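PDB 5KLF: carbohydrate binding module E1 from Uncultured bacterium, which binds a glucan chain built of beta-D-glucopyranose units, and so probably helps hold a carbohydrate-active enzyme on its polysaccharide substrate. Local coordinates for residues K15-G20 with D29-N34; S44-A49 with S89-F94. All blocks are in the same frame, centred on the assembly; numbering follows the deposited sequence.

Contact 1 (K15-G20 with D29-N34); sequences KTAAKG and DCIKYN
Lys15 and Thr16 pair in parallel with Ile31 and Lys32, the short edge strand being tied on by two bonds: Lys32 N to Lys15 O (2.9 Å) and Ala17 N to Lys32 O (2.8 Å). Beyond Ala17 the backbones part, and a water bridges the gap, donating to Ala17 O and accepting from Asn34 N. At the other end the extended chain of Lys15 reaches back to Asp29, where NZ meets OD2 at 2.6 Å on the syn side, 29° out of the carboxylate plane. The same NZ also bonds Ser24 O, and OD2 takes Val26 N. Without this amino group, as with an alanine here, the buried Asp29 carboxylate would probably lose its charge mate. Ala17 sets its CB against Ile31 CG2 (3.7 Å), next to Phe23 and Phe94. With CG anti to the backbone N (chi1 -178°), the Tyr33 ring lies with its edge toward Ala17 O and Lys19 N; Lys19 CB lies 3.3 Å from Tyr33 OH, which bonds Asn96, while Lys19 NZ pairs with Asp95. A brief strand is thus pinned by charge at one end and by aromatic packing and water at the other.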
loop_
_atom_site.group_PDB
_atom_site.type_symbol
_atom_site.label_atom_id
_atom_site.label_comp_id
_atom_site.label_asym_id
_atom_site.label_seq_id
_atom_site.Cartn_x
_atom_site.Cartn_y
_atom_site.Cartn_z
ATOM N N LYS A 15 1.071 9.020 6.061
ATOM C CA LYS A 15 2.051 8.067 6.559
ATOM C C LYS A 15 3.079 7.824 5.468
ATOM O O LYS A 15 2.781 7.958 4.275
ATOM C CB LYS A 15 1.399 6.732 6.941
ATOM C CG LYS A 15 0.432 6.858 8.133
ATOM C CD LYS A 15 -0.231 5.501 8.485
ATOM C CE LYS A 15 -1.166 5.733 9.676
ATOM N NZ LYS A 15 -2.009 4.532 9.994
ATOM N N THR A 16 4.281 7.441 5.874
ATOM C CA THR A 16 5.330 7.091 4.915
ATOM C C THR A 16 5.803 5.681 5.241
ATOM O O THR A 16 6.188 5.409 6.378
ATOM C CB THR A 16 6.513 8.074 4.954
ATOM O OG1 THR A 16 6.074 9.424 4.669
ATOM C CG2 THR A 16 7.571 7.689 3.881
ATOM N N ALA A 17 5.762 4.783 4.256
ATOM C CA ALA A 17 6.205 3.405 4.461
ATOM C C ALA A 17 7.693 3.266 4.148
ATOM O O ALA A 17 8.195 3.838 3.181
ATOM C CB ALA A 17 5.391 2.427 3.591
ATOM N N ALA A 18 8.394 2.490 4.962
ATOM C CA ALA A 18 9.789 2.164 4.692
ATOM C C ALA A 18 9.833 0.754 4.143
ATOM O O ALA A 18 9.050 -0.100 4.579
ATOM C CB ALA A 18 10.640 2.254 5.956
ATOM N N LYS A 19 10.764 0.507 3.204
ATOM C CA LYS A 19 10.835 -0.788 2.538
ATOM C C LYS A 19 10.976 -1.913 3.551
ATOM O O LYS A 19 11.926 -1.944 4.347
ATOM C CB LYS A 19 12.011 -0.801 1.551
ATOM C CG LYS A 19 12.224 -2.124 0.871
ATOM C CD LYS A 19 13.536 -2.020 0.005
ATOM C CE LYS A 19 13.698 -3.178 -0.964
ATOM N NZ LYS A 19 13.823 -4.502 -0.256
ATOM N N GLY A 20 10.008 -2.829 3.531
ATOM C CA GLY A 20 10.017 -4.011 4.365
ATOM C C GLY A 20 9.626 -3.809 5.810
ATOM O O GLY A 20 9.740 -4.761 6.595
ATOM N N ASP A 29 -6.201 5.728 4.959
ATOM C CA ASP A 29 -4.832 6.206 4.988
ATOM C C ASP A 29 -4.357 6.452 3.562
ATOM O O ASP A 29 -4.813 5.813 2.614
ATOM C CB ASP A 29 -3.896 5.181 5.648
ATOM C CG ASP A 29 -3.930 5.222 7.176
ATOM O OD1 ASP A 29 -4.442 6.200 7.788
ATOM O OD2 ASP A 29 -3.383 4.240 7.750
ATOM N N CYS A 30 -3.388 7.348 3.426
ATOM C CA CYS A 30 -2.774 7.667 2.136
ATOM C C CYS A 30 -1.285 7.564 2.377
ATOM O O CYS A 30 -0.730 8.413 3.071
ATOM C CB CYS A 30 -3.141 9.075 1.697
ATOM S SG CYS A 30 -2.234 9.657 0.222
ATOM N N ILE A 31 -0.635 6.541 1.818
ATOM C CA ILE A 31 0.716 6.163 2.230
ATOM C C ILE A 31 1.705 6.501 1.116
ATOM O O ILE A 31 1.471 6.168 -0.057
ATOM C CB ILE A 31 0.733 4.674 2.599
ATOM C CG1 ILE A 31 -0.223 4.453 3.793
ATOM C CG2 ILE A 31 2.172 4.187 2.926
ATOM C CD1 ILE A 31 -0.986 3.218 3.608
ATOM N N LYS A 32 2.779 7.223 1.470
ATOM C CA LYS A 32 3.874 7.462 0.532
ATOM C C LYS A 32 4.838 6.275 0.582
ATOM O O LYS A 32 5.184 5.797 1.667
ATOM C CB LYS A 32 4.620 8.742 0.887
ATOM C CG LYS A 32 5.821 8.996 0.003
ATOM C CD LYS A 32 6.430 10.359 0.316
ATOM C CE LYS A 32 7.735 10.573 -0.513
ATOM N NZ LYS A 32 8.308 11.898 -0.145
ATOM N N TYR A 33 5.274 5.805 -0.586
ATOM C CA TYR A 33 6.266 4.731 -0.644
ATOM C C TYR A 33 7.152 4.948 -1.855
ATOM O O TYR A 33 6.647 5.078 -2.971
ATOM C CB TYR A 33 5.612 3.346 -0.757
ATOM C CG TYR A 33 6.651 2.245 -0.776
ATOM C CD1 TYR A 33 7.488 2.056 0.326
ATOM C CD2 TYR A 33 6.831 1.431 -1.889
ATOM C CE1 TYR A 33 8.464 1.051 0.331
ATOM C CE2 TYR A 33 7.815 0.397 -1.895
ATOM C CZ TYR A 33 8.618 0.228 -0.775
ATOM O OH TYR A 33 9.593 -0.753 -0.730
ATOM N N ASN A 34 8.466 4.989 -1.645
ATOM C CA ASN A 34 9.371 5.144 -2.770
ATOM C C ASN A 34 9.816 3.754 -3.191
ATOM O O ASN A 34 10.408 3.021 -2.388
ATOM C CB ASN A 34 10.570 6.016 -2.405
ATOM C CG ASN A 34 11.492 6.213 -3.562
ATOM O OD1 ASN A 34 12.350 5.364 -3.841
ATOM N ND2 ASN A 34 11.344 7.351 -4.246
HETATM O O HOH W 1 9.360 4.938 1.050
#

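Contact 2 (S44-A49 with S89-F94); sequences SWTGVA and SFNVKF. With BGC (beta-D-glucopyranose), chain B.
Ser44 and Thr46 supply the direct hydrogen bonds, both to the backbone of Asn91. Ser44 OG, anti to its own N (chi1 -178°), donates to Asn91 O at 2.6 Å, tilted 32° from the carbonyl plane; a weak bond from Thr46 N also ends on this hydroxyl. Thr46 OG1 accepts Asn91 N at 3.0 Å in a fairly straight bond (163°), so side-chain hydroxyls do the work that backbone groups would do in a regular ladder. Two waters bridge the same residues: one accepts from Trp45 N and donates to Asn91 O, giving that oxygen a second partner, and another links Thr46 OG1 with Asn91 OD1.

Among the apolar contacts, the buried Val48 and Phe90 meet CB to CB at 3.9 Å, and at the exposed rim Thr46 CB comes equally near Phe90 CB. A polar atom, Ser44 OG, sits at the edge of the Phe90 ring, whose other neighbours include Tyr52 and Ile83. The loop follows strand 40-44, beside strand 90-96 in the antiparallel four-stranded sheet; with the five-stranded mixed sheet this gives a beta-sandwich, a common build among carbohydrate-binding modules.

Sugar binding occupies the outer end. A glucopyranose ring lies over one face of the Trp45 indole, its C1 3.7 Å above the plane, the CH-pi stacking customary for these modules. Lys93 stretches past the indole, CE 4.0 Å from Trp45 CZ3, and its NZ donates to O2 of that glucose at 2.9 Å and more weakly to O3. Trp68 meets Trp45 edge-to-face.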
loop_
_atom_site.group_PDB
_atom_site.type_symbol
_atom_site.label_atom_id
_atom_site.label_comp_id
_atom_site.label_asym_id
_atom_site.label_seq_id
_atom_site.Cartn_x
_atom_site.Cartn_y
_atom_site.Cartn_z
ATOM N N SER A 44 0.491 -8.493 4.266
ATOM C CA SER A 44 -0.067 -8.402 5.602
ATOM C C SER A 44 -0.408 -9.802 6.080
ATOM O O SER A 44 -0.766 -10.676 5.277
ATOM C CB SER A 44 -1.334 -7.542 5.667
ATOM O OG SER A 44 -1.804 -7.454 7.020
ATOM N N TRP A 45 -0.295 -9.995 7.407
ATOM C CA TRP A 45 -0.589 -11.283 8.037
ATOM C C TRP A 45 -1.578 -11.129 9.191
ATOM O O TRP A 45 -1.741 -12.069 9.985
ATOM C CB TRP A 45 0.708 -12.001 8.496
ATOM C CG TRP A 45 1.510 -12.388 7.295
ATOM C CD1 TRP A 45 1.512 -13.598 6.669
ATOM C CD2 TRP A 45 2.320 -11.527 6.501
ATOM N NE1 TRP A 45 2.292 -13.561 5.537
ATOM C CE2 TRP A 45 2.810 -12.296 5.415
ATOM C CE3 TRP A 45 2.730 -10.190 6.621
ATOM C CZ2 TRP A 45 3.629 -11.769 4.452
ATOM C CZ3 TRP A 45 3.551 -9.672 5.647
ATOM C CH2 TRP A 45 3.984 -10.454 4.576
ATOM N N THR A 46 -2.260 -9.994 9.279
ATOM C CA THR A 46 -3.259 -9.798 10.315
ATOM C C THR A 46 -4.563 -10.546 10.010
ATOM O O THR A 46 -5.374 -10.741 10.922
ATOM C CB THR A 46 -3.535 -8.304 10.466
ATOM O OG1 THR A 46 -2.263 -7.624 10.558
ATOM C CG2 THR A 46 -4.356 -8.040 11.763
ATOM N N GLY A 47 -4.752 -10.984 8.757
ATOM C CA GLY A 47 -5.972 -11.660 8.340
ATOM C C GLY A 47 -7.102 -10.721 7.965
ATOM O O GLY A 47 -8.220 -11.186 7.722
ATOM N N VAL A 48 -6.853 -9.411 7.960
ATOM C CA VAL A 48 -7.857 -8.403 7.655
ATOM C C VAL A 48 -7.757 -8.086 6.175
ATOM O O VAL A 48 -6.688 -7.689 5.703
ATOM C CB VAL A 48 -7.618 -7.129 8.486
ATOM C CG1 VAL A 48 -8.524 -5.974 7.983
ATOM C CG2 VAL A 48 -7.848 -7.423 9.949
ATOM N N ALA A 49 -8.852 -8.250 5.447
ATOM C CA ALA A 49 -8.814 -8.014 4.007
ATOM C C ALA A 49 -8.701 -6.525 3.734
ATOM O O ALA A 49 -9.338 -5.723 4.414
ATOM C CB ALA A 49 -10.094 -8.568 3.344
ATOM N N SER A 89 -8.014 -1.766 11.853
ATOM C CA SER A 89 -6.592 -1.502 11.603
ATOM C C SER A 89 -5.819 -2.817 11.477
ATOM O O SER A 89 -6.173 -3.838 12.087
ATOM C CB SER A 89 -5.984 -0.651 12.714
ATOM O OG SER A 89 -5.933 -1.374 13.937
ATOM N N PHE A 90 -4.740 -2.792 10.683
ATOM C CA PHE A 90 -3.997 -4.025 10.430
ATOM C C PHE A 90 -2.536 -3.670 10.214
ATOM O O PHE A 90 -2.213 -2.513 9.966
ATOM C CB PHE A 90 -4.577 -4.786 9.225
ATOM C CG PHE A 90 -4.529 -4.012 7.924
ATOM C CD1 PHE A 90 -5.456 -3.001 7.638
ATOM C CD2 PHE A 90 -3.552 -4.310 6.973
ATOM C CE1 PHE A 90 -5.410 -2.285 6.431
ATOM C CE2 PHE A 90 -3.497 -3.606 5.752
ATOM C CZ PHE A 90 -4.400 -2.596 5.467
ATOM N N ASN A 91 -1.645 -4.664 10.335
ATOM C CA ASN A 91 -0.224 -4.404 10.126
ATOM C C ASN A 91 0.142 -4.787 8.698
ATOM O O ASN A 91 -0.132 -5.912 8.268
ATOM C CB ASN A 91 0.671 -5.184 11.086
ATOM C CG ASN A 91 0.496 -4.757 12.520
ATOM O OD1 ASN A 91 0.315 -5.626 13.395
ATOM N ND2 ASN A 91 0.503 -3.464 12.781
ATOM N N VAL A 92 0.785 -3.872 7.984
ATOM C CA VAL A 92 1.071 -4.091 6.575
ATOM C C VAL A 92 2.499 -3.663 6.316
ATOM O O VAL A 92 3.033 -2.800 7.029
ATOM C CB VAL A 92 0.082 -3.290 5.685
ATOM C CG1 VAL A 92 0.306 -1.790 5.848
ATOM C CG2 VAL A 92 0.162 -3.702 4.203
ATOM N N LYS A 93 3.125 -4.256 5.285
ATOM C CA LYS A 93 4.383 -3.716 4.786
ATOM C C LYS A 93 4.351 -3.621 3.274
ATOM O O LYS A 93 3.701 -4.413 2.575
ATOM C CB LYS A 93 5.604 -4.507 5.219
ATOM C CG LYS A 93 5.510 -5.955 5.136
ATOM C CD LYS A 93 6.586 -6.515 6.113
ATOM C CE LYS A 93 7.111 -7.823 5.711
ATOM N NZ LYS A 93 8.086 -8.245 6.769
ATOM N N PHE A 94 5.048 -2.608 2.787
ATOM C CA PHE A 94 5.340 -2.420 1.369
ATOM C C PHE A 94 6.791 -2.801 1.120
ATOM O O PHE A 94 7.675 -2.513 1.944
ATOM C CB PHE A 94 5.105 -0.969 0.957
ATOM C CG PHE A 94 3.660 -0.539 1.099
ATOM C CD1 PHE A 94 3.006 -0.625 2.301
ATOM C CD2 PHE A 94 2.945 -0.081 0.013
ATOM C CE1 PHE A 94 1.664 -0.272 2.429
ATOM C CE2 PHE A 94 1.589 0.279 0.160
ATOM C CZ PHE A 94 0.979 0.207 1.366
HETATM C C2 BGC B . 7.226 -12.095 6.942
HETATM C C3 BGC B . 7.357 -11.994 5.406
HETATM C C4 BGC B . 7.464 -13.424 4.810
HETATM C C5 BGC B . 6.232 -14.219 5.295
HETATM C C6 BGC B . 6.314 -15.682 4.867
HETATM C C1 BGC B . 5.998 -12.993 7.259
HETATM O O2 BGC B . 6.971 -10.818 7.444
HETATM O O3 BGC B . 8.519 -11.241 5.141
HETATM O O4 BGC B . 7.408 -13.288 3.422
HETATM O O5 BGC B . 6.219 -14.251 6.699
HETATM O O6 BGC B . 5.229 -16.349 5.441
HETATM O O HOH W 2 1.025 -8.310 9.180
HETATM O O HOH W 3 -1.221 -8.056 13.296
#

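Overall arrangement
Both contacts are partly buried, and they meet through strand 90-96: Gly20 N probably bonds Phe94 O at 2.8 Å, and Ala17 packs on the Phe94 ring. Contact 1 belongs to the mixed sheet, joining one of its outermost strands, 15-16, to strand 30-35; contact 2 fastens a loop to strand 90-96 of the other sheet. Their inner residues, Ala17 and Ile31 in one and Phe90 and Val92 in the other, face the interior between the sheets. The polar chemistry differs. Contact 1 relies on backbone pairing and a salt bridge, whereas contact 2 uses hydroxyls and waters and carries an aromatic ring and a lysine that grip glucose.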